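Local atomic coordinates of porin B (Pseudomonas putida, PDB entry 4GEY), a protein that forms a beta-barrel channel through the outer membrane that probably lets sugars such as glucose cross into the periplasm. Residues T323-N328 / I355-D360; D360-A365 / L385-Y390; W86-F91 / K137-D142; A144-F149 / R194-I199. The protein carries 2 engineered substitutions. All coordinates share one frame; numbering follows the deposited sequence.

All four contacts belong to one antiparallel beta barrel, but to different parts of its wall. Interactions 1 and 2 adjoin, sharing Asp360 and helix 359-372; backbone bonds between strands 347-357 and 388-399 tie them together. Interactions 3 and 4 are likewise neighbours, joined through strands 129-140 and 145-149; interaction 3 lies about 41 Å, centre to centre, from interaction 1, across the barrel. Interaction 1 is buried and relies on backbone bonds and asparagine amides. Interaction 2, at the surface, has no cross-segment hydrogen bond and packs aliphatic and basic chains. Interactions 3 and 4 are partly buried strand pairings, each with a charged face and a less polar face that meets detergent.

Interaction 1: residues T323-N328 / I355-D360; sequences TNVVDN and IHVNDD
His356 and Asp327 lie alongside each other with their ends directed alike. Asp327 CB comes to the edge of the imidazole, 3.3 Å from His356 ND1, and the aspartate CG also lies in the plane of the ring, while the carboxylate is turned 47° from it. Asn328 approaches the same histidine differently. Its amide is nearly parallel to the imidazole, 10° between planes, but the two chains cross at a slant, with Asn328 OD1 3.7 Å from His356 CB; that oxygen is bonded instead to Gln330. Away from this polar group, Val325, just before the strand, packs beside Val357, CG1 to CG1 3.9 Å, and Val326 CG1 meets Ile355 CG2 at 4.0 Å. Beta-branched residues such as Val326, Ile355 and Val357 suit the extended backbone of a strand. The backbone holds the frame: Asp327 N donates to His356 O (2.8 Å), His356 N to Asn328 O, and Asn358 N to Val325 O. The amide of Asn358 is used at both ends. Its ND2 donates to Asn324 O (3.1 Å), with the acceptor close to the amide plane, and also to Lys321 O, while its OD1 accepts from Asp360 N. Asn324 ND2, in turn, gives a nearly straight bond to Val326 O (2.7 Å). Asparagine suits position 358 because its short side chain lets OD1 reach the N-H of Asp360 in the first turn: this is an N-cap, closing the start of helix 359-372 where the beta hairpin of strands 326-337 and 347-357 in the porin barrel ends.

Interaction 2: residues D360-A365 / L385-Y390; sequences DVKKRA and LQRTEY. With DMU (decyl-beta-D-maltopyranoside), chain L.
The backbones approach most closely at Lys362 and Leu385, whose CA atoms are 5.3 Å apart, where the first turns of helix 359-372 lie against the chain leading into strand 388-399. Leucine suits this loop position against the helix because its two methyls can serve two neighbours: Leu385 CD2 reaches Ala365 CB at 3.9 Å, while CD1 meets Lys362 CE at 4.1 Å. Ala365, small and turned toward the loop, leaves room for Leu385 CD2. The chain of Lys362 leaves on the far side from its amide nitrogen (chi1 173°) and bends at chi2, which takes its methylenes past Leu385 to Arg387. There Lys362 CE lies 3.6 Å from Arg387 NH2, set obliquely to the guanidinium. The maltoside sugar of a bound detergent lies over one face of that guanidinium, with its C10 3.4 Å from Arg387 NE. Farther along, a decyl-chain carbon covers one face of the Tyr390 ring. Gln386 sends its amide another way, to Gly417 O. Lys362 NZ and Arg387 NH2, two like charges, are only 3.8 Å apart. Glu366, weakly paired with Lys362, and Asp420, touching Arg387, probably offset that repulsion. With no hydrogen bond across it, the contact probably rests mainly on aliphatic packing.

Interaction 3: residues W86-F91 / K137-D142; sequences WHDAEF and KQKYFD. With C8E ((hydroxyethyloxy)tri(ethyloxy)octane), chain G; DMU (decyl-beta-D-maltopyranoside), chain M.
Two residue pairs set the register: Ala89 faces Gln138 in a non-hydrogen-bonded antiparallel pair, and Glu90 faces Lys137 in a hydrogen-bonded one. Backbone bonds come first. Glu90 N donates to Lys137 O (2.9 Å) and Lys137 N returns the bond to Glu90 O, while Lys139 N donates to Asp88 O (3.1 Å) where the pairing frays into a loop.

A side-chain bond extends the ladder. Gln138, its CG trans to the main-chain nitrogen (chi1 -167°) and its chain extended beyond, carries NE2 to His87 O (3.0 Å). His87 O lies 24° out of the plane of the Gln138 amide. The other end of that amide, OE1, accepts from Tyr140 OH in the carbonyl plane, on a lone pair. A small alanine opposite leaves the long glutamine room to lie across the strand.

Charges gather on the other face. Glu90 and Lys137 extend next to one another, and a bend at chi3 brings Lys137 NZ to a long salt bridge with Glu90 OE1 (3.8 Å). Lys139 NZ is 4.5 Å from Asp88 OD2, beyond a salt bridge.

Detergent contacts occupy the face of Gln138 and Tyr140. A polyether-octane chain lies over the Trp86 ring, C8 3.4 Å from Trp86 CE2, and a decyl maltoside covers one face of Tyr140 and accepts from Phe141 N through O49 (3.1 Å).

The chemistry thus divides by side: charged residues on one face, amide and aromatic groups towards the detergent on the other, as expected of a membrane barrel wall whose aromatic residues lie near the lipid boundary.

Interaction 4: residues A144-F149 / R194-I199; sequences ALDVKF and RVKYNI
Strand 145-149 is a short stave of the barrel wall, paired antiparallel with strand 190-198, and Asp146 opposite Lys196 marks one of its hydrogen-bonded pairs. Asp146 N donates to Lys196 O (2.7 Å) and Lys196 N to Asp146 O. The next such pair joins Lys148 and Arg194, where Arg194 N reaches Lys148 O at 2.9 Å. At the end of the pairing, Asn198 N donates to Ala144 O (2.7 Å). Ala144 is also part of a classic beta bulge against strand 129-140, where it and Leu145 both face Tyr140.

Porin strands usually turn one face to the channel and the other to the membrane, and this pair fits that rule. On the face of Val147 and Val195, branched chains suit a lipid-facing strand: Leu145 CD2 packs on Tyr197 CB (4.0 Å), and Val147 touches bound detergent.

The face of Asp146 and Arg194 is charged. Arg194 bends at chi2 and chi3 (-122° and 48°), which folds its guanidinium back over the strands. Its NH2 forms a salt bridge with Asp146 OD1, though the modelled separation is too short to trust; the carboxylate and guanidinium planes stand 87° apart. Lys196 CB covers one guanidinium face and Lys148 CD, 3.9 Å from Arg194 CZ, the opposite one, so lysine methylenes hold the flat group between them. Arg194 NH1 pairs with Asp157, and the fully extended Lys148 carries NZ to Glu156 and Asp157, acids that probably balance these neighbouring positive charges.

Interaction 1: residues T323-N328 / I355-D360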
# COMPACT_ATOMS: atom_id res chain seq x y z
N THR A 323 15.13 14.39 -4.62
CA THR A 323 15.05 13.20 -5.47
C THR A 323 13.66 12.60 -5.72
O THR A 323 13.48 11.85 -6.67
CB THR A 323 15.96 12.09 -4.92
OG1 THR A 323 15.43 11.60 -3.68
CG2 THR A 323 17.37 12.60 -4.71
N ASN A 324 12.70 12.93 -4.87
CA ASN A 324 11.39 12.29 -4.90
C ASN A 324 10.36 13.04 -5.75
O ASN A 324 10.18 14.24 -5.60
CB ASN A 324 10.88 12.18 -3.47
CG ASN A 324 10.13 10.90 -3.23
OD1 ASN A 324 10.74 9.82 -3.16
ND2 ASN A 324 8.81 10.99 -3.09
N VAL A 325 9.68 12.31 -6.65
CA VAL A 325 8.72 12.93 -7.56
C VAL A 325 7.51 13.48 -6.80
O VAL A 325 7.13 14.65 -6.98
CB VAL A 325 8.20 11.95 -8.64
CG1 VAL A 325 7.15 12.62 -9.48
CG2 VAL A 325 9.34 11.45 -9.51
N VAL A 326 6.91 12.63 -5.97
CA VAL A 326 5.91 13.08 -5.01
C VAL A 326 6.57 13.85 -3.86
O VAL A 326 7.41 13.32 -3.14
CB VAL A 326 5.13 11.94 -4.42
CG1 VAL A 326 4.14 12.46 -3.38
CG2 VAL A 326 4.43 11.17 -5.54
N ASP A 327 6.17 15.10 -3.73
CA ASP A 327 6.73 16.06 -2.79
C ASP A 327 6.23 15.72 -1.38
O ASP A 327 7.01 15.56 -0.43
CB ASP A 327 6.20 17.44 -3.20
CG ASP A 327 6.95 18.57 -2.57
OD1 ASP A 327 7.30 18.47 -1.38
OD2 ASP A 327 7.17 19.58 -3.28
N ASN A 328 4.90 15.63 -1.28
CA ASN A 328 4.20 15.44 -0.02
C ASN A 328 2.82 14.88 -0.36
O ASN A 328 2.37 15.01 -1.49
CB ASN A 328 4.10 16.76 0.74
CG ASN A 328 3.20 17.80 0.04
OD1 ASN A 328 1.99 17.60 -0.11
ND2 ASN A 328 3.79 18.93 -0.36
N ILE A 355 -2.21 14.32 -3.65
CA ILE A 355 -0.86 13.89 -3.98
C ILE A 355 -0.14 14.99 -4.75
O ILE A 355 -0.43 15.23 -5.92
CB ILE A 355 -0.88 12.64 -4.85
CG1 ILE A 355 -1.68 11.53 -4.14
CG2 ILE A 355 0.53 12.19 -5.17
CD1 ILE A 355 -2.15 10.41 -5.06
N HIS A 356 0.78 15.67 -4.09
CA HIS A 356 1.46 16.79 -4.72
C HIS A 356 2.81 16.42 -5.35
O HIS A 356 3.59 15.68 -4.75
CB HIS A 356 1.64 17.94 -3.73
CG HIS A 356 2.35 19.12 -4.29
ND1 HIS A 356 3.68 19.37 -4.03
CD2 HIS A 356 1.93 20.11 -5.11
CE1 HIS A 356 4.04 20.48 -4.66
NE2 HIS A 356 3.00 20.94 -5.32
N VAL A 357 3.07 16.93 -6.55
CA VAL A 357 4.32 16.68 -7.25
C VAL A 357 5.33 17.80 -7.04
O VAL A 357 5.03 18.97 -7.27
CB VAL A 357 4.13 16.52 -8.77
CG1 VAL A 357 5.44 16.10 -9.41
CG2 VAL A 357 3.03 15.52 -9.09
N ASN A 358 6.51 17.40 -6.59
CA ASN A 358 7.72 18.22 -6.53
C ASN A 358 7.81 19.22 -7.66
O ASN A 358 7.94 18.83 -8.83
CB ASN A 358 8.92 17.28 -6.59
CG ASN A 358 10.22 17.95 -6.28
OD1 ASN A 358 10.45 19.09 -6.67
ND2 ASN A 358 11.10 17.24 -5.59
N ASP A 359 7.76 20.50 -7.32
CA ASP A 359 7.72 21.57 -8.30
C ASP A 359 8.88 21.56 -9.31
O ASP A 359 8.71 21.95 -10.47
CB ASP A 359 7.65 22.92 -7.58
CG ASP A 359 7.13 24.01 -8.47
OD1 ASP A 359 6.11 23.78 -9.17
OD2 ASP A 359 7.73 25.11 -8.49
N ASP A 360 10.05 21.11 -8.89
CA ASP A 360 11.19 21.09 -9.79
C ASP A 360 10.95 20.08 -10.91
O ASP A 360 11.47 20.23 -12.02
CB ASP A 360 12.49 20.79 -9.03
CG ASP A 360 12.83 21.85 -8.00
OD1 ASP A 360 12.61 23.04 -8.29
OD2 ASP A 360 13.31 21.49 -6.90

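Interaction 2: residues D360-A365 / L385-Y390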
# COMPACT_ATOMS: atom_id res chain seq x y z
N ASP A 360 10.05 21.11 -8.89
CA ASP A 360 11.19 21.09 -9.79
C ASP A 360 10.95 20.08 -10.91
O ASP A 360 11.47 20.23 -12.02
CB ASP A 360 12.49 20.79 -9.03
CG ASP A 360 12.83 21.85 -8.00
OD1 ASP A 360 12.61 23.04 -8.29
OD2 ASP A 360 13.31 21.49 -6.90
N VAL A 361 10.17 19.04 -10.62
CA VAL A 361 9.84 18.06 -11.65
C VAL A 361 9.06 18.76 -12.76
O VAL A 361 9.30 18.54 -13.94
CB VAL A 361 9.00 16.91 -11.08
CG1 VAL A 361 8.47 15.99 -12.21
CG2 VAL A 361 9.81 16.15 -10.06
N LYS A 362 8.13 19.62 -12.35
CA LYS A 362 7.34 20.39 -13.29
C LYS A 362 8.21 21.42 -14.00
O LYS A 362 8.10 21.58 -15.22
CB LYS A 362 6.17 21.06 -12.56
CG LYS A 362 5.37 22.03 -13.42
CD LYS A 362 5.07 23.31 -12.63
CE LYS A 362 4.79 24.49 -13.55
NZ LYS A 362 4.91 25.80 -12.84
N LYS A 363 9.08 22.10 -13.25
CA LYS A 363 9.97 23.12 -13.82
C LYS A 363 10.86 22.52 -14.90
O LYS A 363 11.08 23.13 -15.96
CB LYS A 363 10.85 23.79 -12.75
CG LYS A 363 10.21 24.99 -12.04
N ARG A 364 11.36 21.32 -14.63
CA ARG A 364 12.19 20.60 -15.59
C ARG A 364 11.40 20.33 -16.87
O ARG A 364 11.94 20.42 -17.98
CB ARG A 364 12.68 19.28 -15.00
CG ARG A 364 13.49 18.47 -16.00
CD ARG A 364 14.22 17.29 -15.38
NE ARG A 364 14.82 16.49 -16.45
CZ ARG A 364 14.15 15.58 -17.16
NH1 ARG A 364 12.87 15.34 -16.91
NH2 ARG A 364 14.77 14.91 -18.13
N ALA A 365 10.13 19.99 -16.70
CA ALA A 365 9.28 19.68 -17.84
C ALA A 365 9.05 20.92 -18.70
O ALA A 365 9.08 20.86 -19.93
CB ALA A 365 7.96 19.10 -17.37
N LEU A 385 2.76 18.75 -17.67
CA LEU A 385 3.16 19.42 -16.44
C LEU A 385 2.43 18.76 -15.29
O LEU A 385 1.20 18.84 -15.19
CB LEU A 385 2.82 20.92 -16.51
CG LEU A 385 3.46 21.79 -17.60
CD1 LEU A 385 3.37 23.25 -17.22
CD2 LEU A 385 4.92 21.42 -17.86
N GLN A 386 3.18 18.09 -14.44
CA GLN A 386 2.57 17.36 -13.33
C GLN A 386 2.50 18.21 -12.07
O GLN A 386 3.52 18.68 -11.58
CB GLN A 386 3.33 16.07 -13.07
CG GLN A 386 3.20 15.09 -14.19
CD GLN A 386 3.87 13.79 -13.88
OE1 GLN A 386 5.10 13.70 -13.86
NE2 GLN A 386 3.07 12.76 -13.63
N ARG A 387 1.29 18.38 -11.56
CA ARG A 387 1.04 19.31 -10.47
C ARG A 387 0.45 18.63 -9.22
O ARG A 387 1.18 18.34 -8.28
CB ARG A 387 0.19 20.50 -10.95
CG ARG A 387 0.46 20.86 -12.42
CD ARG A 387 -0.41 22.01 -12.93
NE ARG A 387 0.28 23.30 -12.85
CZ ARG A 387 0.63 24.03 -13.91
NH1 ARG A 387 0.35 23.62 -15.14
NH2 ARG A 387 1.25 25.18 -13.72
N THR A 388 -0.85 18.36 -9.20
CA THR A 388 -1.46 17.77 -8.01
C THR A 388 -2.63 16.88 -8.39
O THR A 388 -3.53 17.31 -9.11
CB THR A 388 -1.97 18.84 -7.02
OG1 THR A 388 -0.96 19.83 -6.81
CG2 THR A 388 -2.35 18.21 -5.70
N GLU A 389 -2.61 15.64 -7.91
CA GLU A 389 -3.63 14.66 -8.20
C GLU A 389 -4.46 14.47 -6.95
O GLU A 389 -3.92 14.39 -5.84
CB GLU A 389 -2.98 13.33 -8.60
CG GLU A 389 -3.94 12.15 -8.74
CD GLU A 389 -3.22 10.83 -9.07
OE1 GLU A 389 -3.58 9.79 -8.48
OE2 GLU A 389 -2.30 10.82 -9.91
N TYR A 390 -5.78 14.40 -7.12
CA TYR A 390 -6.66 14.11 -6.00
C TYR A 390 -7.39 12.80 -6.24
O TYR A 390 -7.72 12.47 -7.39
CB TYR A 390 -7.67 15.25 -5.77
CG TYR A 390 -7.03 16.53 -5.28
CD1 TYR A 390 -6.35 17.37 -6.16
CD2 TYR A 390 -7.10 16.91 -3.95
CE1 TYR A 390 -5.76 18.55 -5.73
CE2 TYR A 390 -6.52 18.09 -3.51
CZ TYR A 390 -5.85 18.90 -4.41
OH TYR A 390 -5.26 20.06 -3.99
C1 DMU L . -5.45 22.39 -8.88
C2 DMU L . -4.27 22.80 -9.61
C3 DMU L . -4.27 24.04 -10.43
C4 DMU L . -5.38 25.05 -10.08
O5 DMU L . -6.68 24.26 -9.84
C6 DMU L . -6.55 23.34 -8.74
O7 DMU L . -3.00 24.72 -10.30
O16 DMU L . -7.82 22.70 -8.52
C18 DMU L . -8.36 22.70 -7.20
C19 DMU L . -9.51 21.70 -6.89
C22 DMU L . -9.25 20.46 -5.96
C25 DMU L . -10.44 19.52 -5.73
C28 DMU L . -10.24 18.15 -5.12
C31 DMU L . -11.30 17.11 -5.41
C34 DMU L . -11.34 15.83 -4.60
C37 DMU L . -11.74 14.56 -5.29
O49 DMU L . -4.98 21.97 -7.53
O55 DMU L . -3.77 21.63 -10.35
C57 DMU L . -5.57 26.02 -11.01
O61 DMU L . -6.87 26.46 -11.20
C5 DMU L . -1.59 26.32 -11.42
C7 DMU L . -2.09 27.36 -12.27
C8 DMU L . -2.30 26.94 -13.66
C9 DMU L . -3.31 25.76 -13.78
O1 DMU L . -3.14 24.79 -12.60
C10 DMU L . -2.27 25.02 -11.47
O2 DMU L . -2.80 28.00 -14.41
O3 DMU L . -1.55 26.82 -10.04
O4 DMU L . -1.12 28.45 -12.24
C11 DMU L . -3.15 25.09 -14.90
O6 DMU L . -3.99 24.02 -15.15

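Interaction 3: residues W86-F91 / K137-D142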
# COMPACT_ATOMS: atom_id res chain seq x y z
N TRP A 86 10.46 -23.63 20.64
CA TRP A 86 11.11 -22.32 20.68
C TRP A 86 10.18 -21.25 21.29
O TRP A 86 9.20 -20.87 20.66
CB TRP A 86 11.56 -21.89 19.27
CG TRP A 86 12.52 -22.85 18.62
CD1 TRP A 86 13.03 -23.99 19.16
CD2 TRP A 86 13.08 -22.74 17.30
NE1 TRP A 86 13.87 -24.61 18.27
CE2 TRP A 86 13.92 -23.87 17.12
CE3 TRP A 86 12.95 -21.82 16.26
CZ2 TRP A 86 14.63 -24.08 15.94
CZ3 TRP A 86 13.65 -22.04 15.09
CH2 TRP A 86 14.48 -23.16 14.94
N HIS A 87 10.52 -20.78 22.49
CA HIS A 87 9.64 -19.87 23.24
C HIS A 87 9.28 -18.59 22.47
O HIS A 87 10.16 -17.93 21.91
CB HIS A 87 10.23 -19.55 24.63
CG HIS A 87 9.27 -18.82 25.54
ND1 HIS A 87 9.51 -17.55 26.00
CD2 HIS A 87 8.07 -19.19 26.05
CE1 HIS A 87 8.50 -17.16 26.77
NE2 HIS A 87 7.61 -18.14 26.81
N ASP A 88 7.98 -18.25 22.51
CA ASP A 88 7.32 -17.44 21.47
C ASP A 88 8.15 -17.16 20.23
O ASP A 88 8.77 -16.11 20.10
CB ASP A 88 6.63 -16.17 21.98
CG ASP A 88 7.05 -15.78 23.36
OD1 ASP A 88 8.22 -16.03 23.72
OD2 ASP A 88 6.21 -15.21 24.09
N ALA A 89 8.15 -18.14 19.34
CA ALA A 89 8.73 -17.99 18.03
C ALA A 89 7.62 -18.27 17.03
O ALA A 89 6.68 -18.99 17.33
CB ALA A 89 9.88 -18.97 17.85
N GLU A 90 7.72 -17.67 15.85
CA GLU A 90 6.73 -17.82 14.79
C GLU A 90 7.45 -17.86 13.46
O GLU A 90 8.42 -17.14 13.26
CB GLU A 90 5.75 -16.64 14.77
CG GLU A 90 5.10 -16.30 16.09
CD GLU A 90 4.24 -15.07 16.00
OE1 GLU A 90 3.87 -14.67 14.87
OE2 GLU A 90 3.93 -14.49 17.07
N PHE A 91 6.97 -18.72 12.56
CA PHE A 91 7.42 -18.69 11.18
C PHE A 91 6.24 -18.40 10.27
O PHE A 91 5.12 -18.86 10.52
CB PHE A 91 8.06 -20.02 10.77
CG PHE A 91 8.49 -20.07 9.32
CD1 PHE A 91 9.70 -19.53 8.92
CD2 PHE A 91 7.67 -20.65 8.37
CE1 PHE A 91 10.09 -19.58 7.59
CE2 PHE A 91 8.05 -20.70 7.04
CZ PHE A 91 9.27 -20.16 6.65
N LYS A 137 10.28 -15.15 13.69
CA LYS A 137 10.16 -14.06 14.66
C LYS A 137 10.21 -14.58 16.09
O LYS A 137 9.58 -15.58 16.40
CB LYS A 137 8.85 -13.31 14.42
CG LYS A 137 8.55 -12.27 15.47
CD LYS A 137 7.46 -11.33 14.99
CE LYS A 137 6.10 -11.79 15.42
NZ LYS A 137 5.09 -11.13 14.57
N GLN A 138 10.96 -13.91 16.97
CA GLN A 138 10.97 -14.31 18.37
C GLN A 138 10.84 -13.11 19.32
O GLN A 138 11.41 -12.05 19.09
CB GLN A 138 12.21 -15.15 18.70
CG GLN A 138 12.15 -15.86 20.05
CD GLN A 138 13.25 -16.91 20.24
OE1 GLN A 138 14.44 -16.61 20.11
NE2 GLN A 138 12.85 -18.13 20.56
N LYS A 139 10.08 -13.28 20.40
CA LYS A 139 9.98 -12.24 21.41
C LYS A 139 10.81 -12.62 22.65
O LYS A 139 11.10 -13.79 22.87
CB LYS A 139 8.53 -11.94 21.78
CG LYS A 139 7.61 -11.78 20.57
CD LYS A 139 6.34 -11.02 20.92
CE LYS A 139 5.11 -11.58 20.23
NZ LYS A 139 4.29 -12.34 21.20
N TYR A 140 11.21 -11.63 23.43
CA TYR A 140 12.03 -11.89 24.62
C TYR A 140 11.56 -11.01 25.76
O TYR A 140 10.96 -9.95 25.53
CB TYR A 140 13.52 -11.64 24.33
CG TYR A 140 14.03 -12.34 23.09
CD1 TYR A 140 14.26 -13.71 23.09
CD2 TYR A 140 14.26 -11.65 21.91
CE1 TYR A 140 14.71 -14.37 21.96
CE2 TYR A 140 14.72 -12.29 20.77
CZ TYR A 140 14.94 -13.65 20.80
OH TYR A 140 15.39 -14.29 19.65
N PHE A 141 11.82 -11.44 26.99
CA PHE A 141 11.45 -10.68 28.19
C PHE A 141 9.96 -10.37 28.21
O PHE A 141 9.58 -9.20 28.22
CB PHE A 141 12.28 -9.40 28.29
CG PHE A 141 13.77 -9.62 28.28
CD1 PHE A 141 14.42 -10.13 29.39
CD2 PHE A 141 14.51 -9.32 27.16
CE1 PHE A 141 15.78 -10.34 29.39
CE2 PHE A 141 15.88 -9.52 27.15
CZ PHE A 141 16.52 -10.03 28.26
N ASP A 142 9.14 -11.42 28.21
CA ASP A 142 7.69 -11.30 28.22
C ASP A 142 7.16 -10.40 27.12
O ASP A 142 6.31 -9.55 27.36
CB ASP A 142 7.19 -10.81 29.58
CG ASP A 142 7.11 -11.92 30.59
OD1 ASP A 142 6.15 -12.72 30.52
OD2 ASP A 142 8.00 -12.00 31.46
C1 C8E G . 15.21 -14.29 15.34
C2 C8E G . 15.12 -15.81 15.24
C3 C8E G . 15.61 -16.51 16.50
C4 C8E G . 15.20 -17.99 16.49
C5 C8E G . 16.15 -18.88 17.29
C6 C8E G . 15.39 -19.65 18.37
C7 C8E G . 16.29 -20.52 19.24
C8 C8E G . 16.20 -22.00 18.85
O9 C8E G . 16.79 -22.81 19.85
C10 C8E G . 16.06 -22.79 21.05
C11 C8E G . 16.52 -23.89 21.99
O12 C8E G . 15.64 -23.94 23.09
C1 DMU M . 13.97 -14.76 27.90
C2 DMU M . 13.20 -14.69 29.11
C3 DMU M . 13.92 -15.04 30.35
C4 DMU M . 15.32 -14.40 30.50
O5 DMU M . 16.03 -14.51 29.13
C6 DMU M . 15.24 -14.06 28.00
O7 DMU M . 13.09 -14.73 31.49
O16 DMU M . 16.00 -14.19 26.79
C18 DMU M . 17.11 -13.35 26.49
C19 DMU M . 17.54 -13.23 25.01
C22 DMU M . 18.16 -11.87 24.51
C25 DMU M . 17.74 -11.36 23.13
C28 DMU M . 17.83 -9.87 22.86
C31 DMU M . 17.42 -9.37 21.48
C34 DMU M . 18.25 -8.31 20.81
O49 DMU M . 13.17 -14.19 26.79
O55 DMU M . 11.97 -15.50 29.00
C57 DMU M . 16.06 -14.96 31.48
O61 DMU M . 16.48 -16.27 31.31
C5 DMU M . 11.37 -15.52 32.97
C7 DMU M . 11.73 -14.94 34.22
C8 DMU M . 12.57 -15.81 35.07
C9 DMU M . 13.78 -16.48 34.34
O1 DMU M . 13.62 -16.49 32.80
C10 DMU M . 12.52 -15.84 32.12
O2 DMU M . 13.07 -15.10 36.17
O3 DMU M . 10.41 -14.65 32.26
O4 DMU M . 10.50 -14.59 34.92
C11 DMU M . 13.96 -17.74 34.71
O6 DMU M . 14.95 -18.44 34.04

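Interaction 4: residues A144-F149 / R194-I199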
# COMPACT_ATOMS: atom_id res chain seq x y z
N ALA A 144 8.62 -7.98 25.54
CA ALA A 144 9.12 -6.61 25.51
C ALA A 144 9.98 -6.35 24.27
O ALA A 144 9.89 -5.29 23.66
CB ALA A 144 9.87 -6.26 26.80
N LEU A 145 10.81 -7.32 23.89
CA LEU A 145 11.62 -7.16 22.68
C LEU A 145 11.16 -8.14 21.62
O LEU A 145 10.96 -9.31 21.90
CB LEU A 145 13.12 -7.32 22.96
CG LEU A 145 13.69 -6.24 23.89
CD1 LEU A 145 15.10 -6.59 24.37
CD2 LEU A 145 13.68 -4.86 23.23
N ASP A 146 11.01 -7.65 20.39
CA ASP A 146 10.45 -8.44 19.31
C ASP A 146 11.43 -8.44 18.14
O ASP A 146 11.60 -7.42 17.47
CB ASP A 146 9.10 -7.83 18.91
CG ASP A 146 8.27 -8.74 18.03
OD1 ASP A 146 8.84 -9.40 17.14
OD2 ASP A 146 7.03 -8.79 18.23
N VAL A 147 12.07 -9.57 17.87
CA VAL A 147 12.98 -9.67 16.73
C VAL A 147 12.41 -10.49 15.58
O VAL A 147 11.91 -11.60 15.79
CB VAL A 147 14.38 -10.20 17.14
CG1 VAL A 147 15.27 -10.37 15.91
CG2 VAL A 147 15.04 -9.25 18.10
N LYS A 148 12.49 -9.94 14.37
CA LYS A 148 11.89 -10.53 13.18
C LYS A 148 12.84 -10.47 11.99
O LYS A 148 13.34 -9.39 11.65
CB LYS A 148 10.60 -9.77 12.84
CG LYS A 148 9.86 -10.26 11.59
CD LYS A 148 8.71 -9.29 11.28
CE LYS A 148 7.93 -9.69 10.06
NZ LYS A 148 6.71 -8.86 9.91
N PHE A 149 13.09 -11.61 11.36
CA PHE A 149 14.08 -11.69 10.29
C PHE A 149 13.60 -12.56 9.12
O PHE A 149 12.96 -13.59 9.33
CB PHE A 149 15.41 -12.25 10.83
CG PHE A 149 16.39 -12.62 9.75
CD1 PHE A 149 17.16 -11.64 9.13
CD2 PHE A 149 16.53 -13.94 9.33
CE1 PHE A 149 18.07 -11.97 8.12
CE2 PHE A 149 17.44 -14.28 8.32
CZ PHE A 149 18.20 -13.30 7.71
N ARG A 194 13.87 -6.56 11.51
CA ARG A 194 13.05 -5.56 12.19
C ARG A 194 13.05 -5.78 13.70
O ARG A 194 12.62 -6.83 14.17
CB ARG A 194 11.61 -5.57 11.65
CG ARG A 194 10.73 -4.51 12.27
CD ARG A 194 9.50 -5.10 12.95
NE ARG A 194 9.82 -6.22 13.82
CZ ARG A 194 8.90 -7.00 14.39
NH1 ARG A 194 7.62 -6.78 14.16
NH2 ARG A 194 9.27 -8.00 15.17
N VAL A 195 13.51 -4.79 14.46
CA VAL A 195 13.59 -4.89 15.92
C VAL A 195 12.55 -3.98 16.58
O VAL A 195 12.40 -2.81 16.21
CB VAL A 195 15.01 -4.58 16.47
CG1 VAL A 195 15.02 -4.64 17.97
CG2 VAL A 195 16.04 -5.54 15.91
N LYS A 196 11.81 -4.53 17.53
CA LYS A 196 10.67 -3.83 18.11
C LYS A 196 10.71 -3.92 19.63
O LYS A 196 10.89 -4.99 20.22
CB LYS A 196 9.36 -4.42 17.58
CG LYS A 196 8.11 -3.74 18.12
CD LYS A 196 6.91 -3.94 17.21
CE LYS A 196 6.44 -5.38 17.23
NZ LYS A 196 4.97 -5.47 17.02
N TYR A 197 10.53 -2.76 20.26
CA TYR A 197 10.53 -2.67 21.71
C TYR A 197 9.13 -2.25 22.11
O TYR A 197 8.68 -1.18 21.73
CB TYR A 197 11.59 -1.65 22.16
CG TYR A 197 11.61 -1.27 23.64
CD1 TYR A 197 11.06 -2.10 24.62
CD2 TYR A 197 12.20 -0.07 24.06
CE1 TYR A 197 11.08 -1.74 25.96
CE2 TYR A 197 12.23 0.29 25.40
CZ TYR A 197 11.66 -0.54 26.34
OH TYR A 197 11.67 -0.20 27.67
N ASN A 198 8.44 -3.10 22.86
CA ASN A 198 7.16 -2.75 23.44
C ASN A 198 7.35 -2.11 24.80
O ASN A 198 7.61 -2.80 25.78
CB ASN A 198 6.29 -4.00 23.61
CG ASN A 198 5.95 -4.65 22.29
OD1 ASN A 198 5.26 -4.06 21.46
ND2 ASN A 198 6.43 -5.88 22.09
N ILE A 199 7.23 -0.79 24.86
CA ILE A 199 7.52 -0.05 26.09
C ILE A 199 6.35 -0.19 27.05
O ILE A 199 6.51 -0.23 28.27
CB ILE A 199 7.78 1.45 25.78
CG1 ILE A 199 9.03 1.61 24.91
CG2 ILE A 199 7.92 2.27 27.04
CD1 ILE A 199 9.11 2.94 24.22